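Long-range contacts in thermospermine synthase (Medicago truncatula, PDB 6BQ6), which probably catalyses aminopropyl transfer from decarboxylated S-adenosylmethionine to spermidine, yielding thermospermine and methylthioadenosine: residues Ile86-Leu91 against Gly113-Glu118; Phe106-Gly111 against Asp176-Asp181. All blocks are in the same frame, centred on the assembly; numbering follows the deposited sequence.

Contact 1: residues Ile86-Leu91 against Gly113-Glu118; sequences IYHECL and GSTARE. With TER (N-(3-amino-propyl)-N-(5-aminopropyl)-1,4-diaminobutane), chain F.
H88, E89 and L91 of helix 84-98 pack against S114, T115 and E118 of helix 114-120, two helices on one face of the Rossmann-like sheet, with local axes 9.1 Å apart at -55°. Y87 starts the layering: its CD2 lies above the centre of the H88 ring, while its OH turns to D181 and touches thermospermine. H88 is a knob in the hole among S114, T115, R117 and E118. Its imidazole is sandwiched, with S114 CB on the face opposite Y87, 3.3 Å from the H88 ring centroid, a CH-pi contact almost on the ring normal. E84 holds H88 ND1, helping to fix the ring. E89 runs out extended, while E118 bends at chi2 (-58°) to meet it. One water bridges E89 OE2 (2.8 Å) and E118 OE2 (2.9 Å); the backbone N of Y289 also holds E89 OE1, and that of R288 E89 OE2. E118 OE2 is gripped side-on by R117 NE and NH2, which probably eases the closeness of two acids; R121 takes E118 OE1, N148 R117 NH1 and E84 R117 NH2. Last comes L91: CG anti to the backbone N (chi1 174°) carries CD2 to 3.4 Å from T115 OG1, which bonds D181.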
loop_
_atom_site.group_PDB
_atom_site.type_symbol
_atom_site.label_atom_id
_atom_site.label_comp_id
_atom_site.label_asym_id
_atom_site.label_seq_id
_atom_site.Cartn_x
_atom_site.Cartn_y
_atom_site.Cartn_z
ATOM N N ILE B 86 -12.187 -8.406 23.853
ATOM C CA ILE B 86 -13.485 -8.653 23.273
ATOM C C ILE B 86 -13.561 -10.107 22.751
ATOM O O ILE B 86 -14.529 -10.805 23.058
ATOM C CB ILE B 86 -13.803 -7.667 22.146
ATOM C CG1 ILE B 86 -13.713 -6.232 22.657
ATOM C CG2 ILE B 86 -15.188 -7.924 21.542
ATOM C CD1 ILE B 86 -13.932 -5.215 21.575
ATOM N N TYR B 87 -12.575 -10.517 21.948
ATOM C CA TYR B 87 -12.584 -11.823 21.360
ATOM C C TYR B 87 -12.524 -12.869 22.500
ATOM O O TYR B 87 -13.245 -13.855 22.465
ATOM C CB TYR B 87 -11.376 -11.985 20.403
ATOM C CG TYR B 87 -11.194 -13.389 19.934
ATOM C CD1 TYR B 87 -11.819 -13.860 18.772
ATOM C CD2 TYR B 87 -10.374 -14.269 20.630
ATOM C CE1 TYR B 87 -11.649 -15.183 18.365
ATOM C CE2 TYR B 87 -10.223 -15.577 20.245
ATOM C CZ TYR B 87 -10.849 -16.022 19.104
ATOM O OH TYR B 87 -10.667 -17.339 18.700
ATOM N N HIS B 88 -11.653 -12.656 23.471
ATOM C CA HIS B 88 -11.468 -13.692 24.469
ATOM C C HIS B 88 -12.610 -13.762 25.475
ATOM O O HIS B 88 -12.971 -14.851 25.902
ATOM C CB HIS B 88 -10.102 -13.567 25.105
ATOM C CG HIS B 88 -9.006 -13.889 24.149
ATOM N ND1 HIS B 88 -8.238 -12.922 23.533
ATOM C CD2 HIS B 88 -8.646 -15.074 23.583
ATOM C CE1 HIS B 88 -7.403 -13.507 22.688
ATOM N NE2 HIS B 88 -7.620 -14.812 22.715
ATOM N N GLU B 89 -13.199 -12.637 25.851
ATOM C CA GLU B 89 -14.399 -12.683 26.690
ATOM C C GLU B 89 -15.580 -13.320 25.972
ATOM O O GLU B 89 -16.282 -14.139 26.554
ATOM C CB GLU B 89 -14.811 -11.311 27.170
ATOM C CG GLU B 89 -13.933 -10.746 28.285
ATOM C CD GLU B 89 -14.461 -9.451 28.860
ATOM O OE1 GLU B 89 -15.650 -9.082 28.628
ATOM O OE2 GLU B 89 -13.687 -8.783 29.597
ATOM N N CYS B 90 -15.769 -12.969 24.696
ATOM C CA CYS B 90 -16.842 -13.593 23.889
ATOM C C CYS B 90 -16.636 -15.082 23.665
ATOM O O CYS B 90 -17.618 -15.835 23.710
ATOM C CB CYS B 90 -17.043 -12.928 22.550
ATOM S SG CYS B 90 -17.771 -11.274 22.688
ATOM N N LEU B 91 -15.398 -15.502 23.450
ATOM C CA LEU B 91 -15.082 -16.908 23.222
ATOM C C LEU B 91 -15.360 -17.747 24.462
ATOM O O LEU B 91 -15.853 -18.850 24.358
ATOM C CB LEU B 91 -13.632 -17.109 22.851
ATOM C CG LEU B 91 -13.040 -18.544 22.688
ATOM C CD1 LEU B 91 -13.779 -19.281 21.560
ATOM C CD2 LEU B 91 -11.569 -18.507 22.475
ATOM N N GLY B 113 -2.411 -17.644 25.442
ATOM C CA GLY B 113 -2.647 -17.604 26.858
ATOM C C GLY B 113 -3.888 -16.825 27.240
ATOM O O GLY B 113 -4.281 -16.850 28.401
ATOM N N SER B 114 -4.488 -16.092 26.289
ATOM C CA SER B 114 -5.608 -15.245 26.604
ATOM C C SER B 114 -6.913 -15.981 26.882
ATOM O O SER B 114 -7.721 -15.592 27.706
ATOM C CB SER B 114 -5.799 -14.161 25.561
ATOM O OG SER B 114 -4.644 -13.379 25.444
ATOM N N THR B 115 -7.138 -17.069 26.147
ATOM C CA THR B 115 -8.256 -17.920 26.405
ATOM C C THR B 115 -8.140 -18.534 27.782
ATOM O O THR B 115 -9.090 -18.510 28.529
ATOM C CB THR B 115 -8.337 -18.965 25.301
ATOM O OG1 THR B 115 -8.563 -18.264 24.073
ATOM C CG2 THR B 115 -9.442 -19.930 25.523
ATOM N N ALA B 116 -6.968 -19.076 28.078
ATOM C CA ALA B 116 -6.690 -19.623 29.383
ATOM C C ALA B 116 -6.927 -18.548 30.470
ATOM O O ALA B 116 -7.555 -18.824 31.477
ATOM C CB ALA B 116 -5.267 -20.131 29.461
ATOM N N ARG B 117 -6.408 -17.350 30.232
ATOM C CA ARG B 117 -6.559 -16.246 31.195
ATOM C C ARG B 117 -8.038 -16.029 31.544
ATOM O O ARG B 117 -8.425 -15.938 32.726
ATOM C CB ARG B 117 -5.977 -14.961 30.607
ATOM C CG ARG B 117 -6.150 -13.769 31.512
ATOM C CD ARG B 117 -5.850 -12.528 30.741
ATOM N NE ARG B 117 -6.897 -12.195 29.787
ATOM C CZ ARG B 117 -6.707 -11.792 28.534
ATOM N NH1 ARG B 117 -5.495 -11.750 27.987
ATOM N NH2 ARG B 117 -7.776 -11.419 27.794
ATOM N N GLU B 118 -8.888 -15.918 30.508
ATOM C CA GLU B 118 -10.300 -15.701 30.791
ATOM C C GLU B 118 -10.974 -16.880 31.515
ATOM O O GLU B 118 -11.806 -16.694 32.369
ATOM C CB GLU B 118 -11.063 -15.343 29.513
ATOM C CG GLU B 118 -10.641 -14.020 28.904
ATOM C CD GLU B 118 -10.809 -12.829 29.868
ATOM O OE1 GLU B 118 -11.814 -12.710 30.573
ATOM O OE2 GLU B 118 -9.895 -11.972 29.905
HETATM N N1 TER F . -4.115 -20.217 16.399
HETATM C C2 TER F . -4.749 -19.562 17.524
HETATM C C3 TER F . -6.215 -19.289 17.206
HETATM C C4 TER F . -6.415 -18.230 16.153
HETATM N N5 TER F . -7.802 -17.830 16.086
HETATM C C6 TER F . -8.163 -16.434 16.198
HETATM C C7 TER F . -9.359 -16.102 15.318
HETATM C C8 TER F . -9.349 -14.614 15.018
HETATM N N9 TER F . -8.565 -14.283 13.847
HETATM C C10 TER F . -8.455 -12.897 13.472
HETATM C C11 TER F . -8.258 -12.653 11.993
HETATM C C12 TER F . -8.501 -11.167 11.731
HETATM C C13 TER F . -8.007 -10.706 10.368
HETATM N N14 TER F . -8.269 -11.702 9.344
HETATM O O HOH W 1 -11.010 -9.311 30.242
#

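Contact 2: residues Phe106-Gly111 against Asp176-Asp181. With TER (N-(3-amino-propyl)-N-(5-aminopropyl)-1,4-diaminobutane), chain F.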
loop_
_atom_site.group_PDB
_atom_site.type_symbol
_atom_site.label_atom_id
_atom_site.label_comp_id
_atom_site.label_asym_id
_atom_site.label_seq_id
_atom_site.Cartn_x
_atom_site.Cartn_y
_atom_site.Cartn_z
ATOM N N PHE B 106 -10.998 -28.011 28.306
ATOM C CA PHE B 106 -9.961 -28.322 27.329
ATOM C C PHE B 106 -10.006 -27.271 26.216
ATOM O O PHE B 106 -11.077 -27.011 25.689
ATOM C CB PHE B 106 -10.255 -29.699 26.736
ATOM C CG PHE B 106 -9.193 -30.226 25.832
ATOM C CD1 PHE B 106 -9.232 -29.972 24.496
ATOM C CD2 PHE B 106 -8.218 -31.096 26.321
ATOM C CE1 PHE B 106 -8.257 -30.459 23.641
ATOM C CE2 PHE B 106 -7.246 -31.637 25.471
ATOM C CZ PHE B 106 -7.273 -31.337 24.131
ATOM N N ILE B 107 -8.864 -26.666 25.939
ATOM C CA ILE B 107 -8.751 -25.709 24.831
ATOM C C ILE B 107 -8.087 -26.390 23.628
ATOM O O ILE B 107 -6.944 -26.853 23.746
ATOM C CB ILE B 107 -7.917 -24.490 25.168
ATOM C CG1 ILE B 107 -8.381 -23.803 26.473
ATOM C CG2 ILE B 107 -8.030 -23.506 23.995
ATOM C CD1 ILE B 107 -7.340 -22.875 27.079
ATOM N N MET B 108 -8.768 -26.451 22.461
ATOM C CA MET B 108 -8.119 -26.800 21.226
ATOM C C MET B 108 -7.487 -25.563 20.654
ATOM O O MET B 108 -8.215 -24.659 20.205
ATOM C CB MET B 108 -9.130 -27.387 20.223
ATOM C CG MET B 108 -10.047 -28.420 20.833
ATOM S SD MET B 108 -10.916 -29.297 19.523
ATOM C CE MET B 108 -11.905 -28.019 18.776
ATOM N N GLY B 109 -6.163 -25.487 20.695
ATOM C CA GLY B 109 -5.407 -24.319 20.218
ATOM C C GLY B 109 -5.167 -23.383 21.359
ATOM O O GLY B 109 -4.675 -23.763 22.395
ATOM N N GLY B 110 -5.552 -22.142 21.175
ATOM C CA GLY B 110 -5.235 -21.076 22.109
ATOM C C GLY B 110 -3.823 -20.576 21.825
ATOM O O GLY B 110 -3.577 -19.831 20.806
ATOM N N GLY B 111 -2.903 -20.987 22.683
ATOM C CA GLY B 111 -1.487 -20.718 22.505
ATOM C C GLY B 111 -1.047 -19.391 23.046
ATOM O O GLY B 111 -0.015 -19.279 23.620
ATOM N N ASP B 176 -16.112 -30.448 31.113
ATOM C CA ASP B 176 -17.341 -29.653 31.175
ATOM C C ASP B 176 -17.505 -28.707 30.013
ATOM O O ASP B 176 -18.616 -28.520 29.515
ATOM C CB ASP B 176 -17.386 -28.883 32.501
ATOM C CG ASP B 176 -17.400 -29.823 33.704
ATOM O OD1 ASP B 176 -18.272 -30.710 33.725
ATOM O OD2 ASP B 176 -16.559 -29.649 34.605
ATOM N N VAL B 177 -16.406 -28.107 29.567
ATOM C CA VAL B 177 -16.463 -27.227 28.381
ATOM C C VAL B 177 -15.237 -27.576 27.544
ATOM O O VAL B 177 -14.173 -27.862 28.094
ATOM C CB VAL B 177 -16.452 -25.707 28.759
ATOM C CG1 VAL B 177 -16.513 -24.832 27.531
ATOM C CG2 VAL B 177 -17.616 -25.340 29.650
ATOM N N ILE B 178 -15.403 -27.599 26.219
ATOM C CA ILE B 178 -14.260 -27.682 25.298
ATOM C C ILE B 178 -14.372 -26.438 24.410
ATOM O O ILE B 178 -15.464 -26.058 23.903
ATOM C CB ILE B 178 -14.299 -28.974 24.457
ATOM C CG1 ILE B 178 -14.095 -30.167 25.382
ATOM C CG2 ILE B 178 -13.192 -28.972 23.403
ATOM C CD1 ILE B 178 -14.353 -31.506 24.733
ATOM N N VAL B 179 -13.231 -25.797 24.234
ATOM C CA VAL B 179 -13.122 -24.495 23.583
ATOM C C VAL B 179 -12.287 -24.654 22.303
ATOM O O VAL B 179 -11.114 -25.067 22.368
ATOM C CB VAL B 179 -12.461 -23.466 24.491
ATOM C CG1 VAL B 179 -12.338 -22.109 23.736
ATOM C CG2 VAL B 179 -13.268 -23.291 25.788
ATOM N N GLY B 180 -12.876 -24.364 21.150
ATOM C CA GLY B 180 -12.157 -24.302 19.892
ATOM C C GLY B 180 -11.600 -22.907 19.677
ATOM O O GLY B 180 -12.359 -21.982 19.388
ATOM N N ASP B 181 -10.280 -22.783 19.766
ATOM C CA ASP B 181 -9.599 -21.537 19.507
ATOM C C ASP B 181 -8.516 -21.799 18.451
ATOM O O ASP B 181 -7.363 -21.548 18.669
ATOM C CB ASP B 181 -9.025 -21.002 20.783
ATOM C CG ASP B 181 -8.599 -19.557 20.693
ATOM O OD1 ASP B 181 -8.868 -18.887 19.700
ATOM O OD2 ASP B 181 -7.941 -19.110 21.642
HETATM N N1 TER F . -4.115 -20.217 16.399
HETATM C C2 TER F . -4.749 -19.562 17.524
HETATM C C3 TER F . -6.215 -19.289 17.206
HETATM C C4 TER F . -6.415 -18.230 16.153
HETATM N N5 TER F . -7.802 -17.830 16.086
HETATM C C6 TER F . -8.163 -16.434 16.198
HETATM C C7 TER F . -9.359 -16.102 15.318
HETATM C C8 TER F . -9.349 -14.614 15.018
HETATM N N9 TER F . -8.565 -14.283 13.847
HETATM C C10 TER F . -8.455 -12.897 13.472
HETATM C C11 TER F . -8.258 -12.653 11.993
HETATM C C12 TER F . -8.501 -11.167 11.731
HETATM C C13 TER F . -8.007 -10.706 10.368
HETATM N N14 TER F . -8.269 -11.702 9.344
#
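The carbonyl oxygen of V179 is approached twice from the neighbouring strand: M108 N donates at 2.7 Å, and I107 CA makes a longer CH...O contact. In the same parallel ladder F106 N donates to V177 O, V179 N to F106 O, and D181 N to M108 O at 2.8 Å. The rung at the C-terminal end differs: G110 N reaches D181 O in an almost straight bond of 3.1 Å but stands 33° out of the carbonyl plane. On one face, F106 CB meets I178 CG1 and M108 CG meets I178 CG2, both at 4.1 Å; the bend at chi3 of M108 brings CE over G180 CA. On the other face I107 pairs with V179; further along, I107 and D181 lie side by side, CG2 to CB 4.2 Å. D181 OD2 packs against G110 CA (3.4 Å) and bonds T115 OG1; OD1 bonds Y87 OH and lies 3.9 Å from N5 of thermospermine. An alanine here removes the carboxylate and would probably leave both hydroxyls without their partner and the ligand amine without this acid beside it. D181, the predicted proton acceptor, ends the fourth strand; the adjacent first runs into a glycine-rich turn, a pairing characteristic of the AdoMet-methyltransferase-like Rossmann fold.

How the contacts relate
After the N-terminal strands the chain enters helix 84-98, passes into strand 104-107, turns through the glycines and continues into helix 114-120; contact 1 closes this short helix-strand-helix excursion. Contact 2 opens within it, at 106-111, and closes only at 176-181, after two further strands and their helices. The segments therefore alternate along the chain, and the two loops cross rather than nest. Contact 1 joins two helices, contact 2 joins two central strands beneath them, and L91 packs from the helix layer onto D181. The layers meet at that aspartate, where the hydroxyls of contact 1 hold the carboxylate of contact 2, both contacts touching the bound thermospermine.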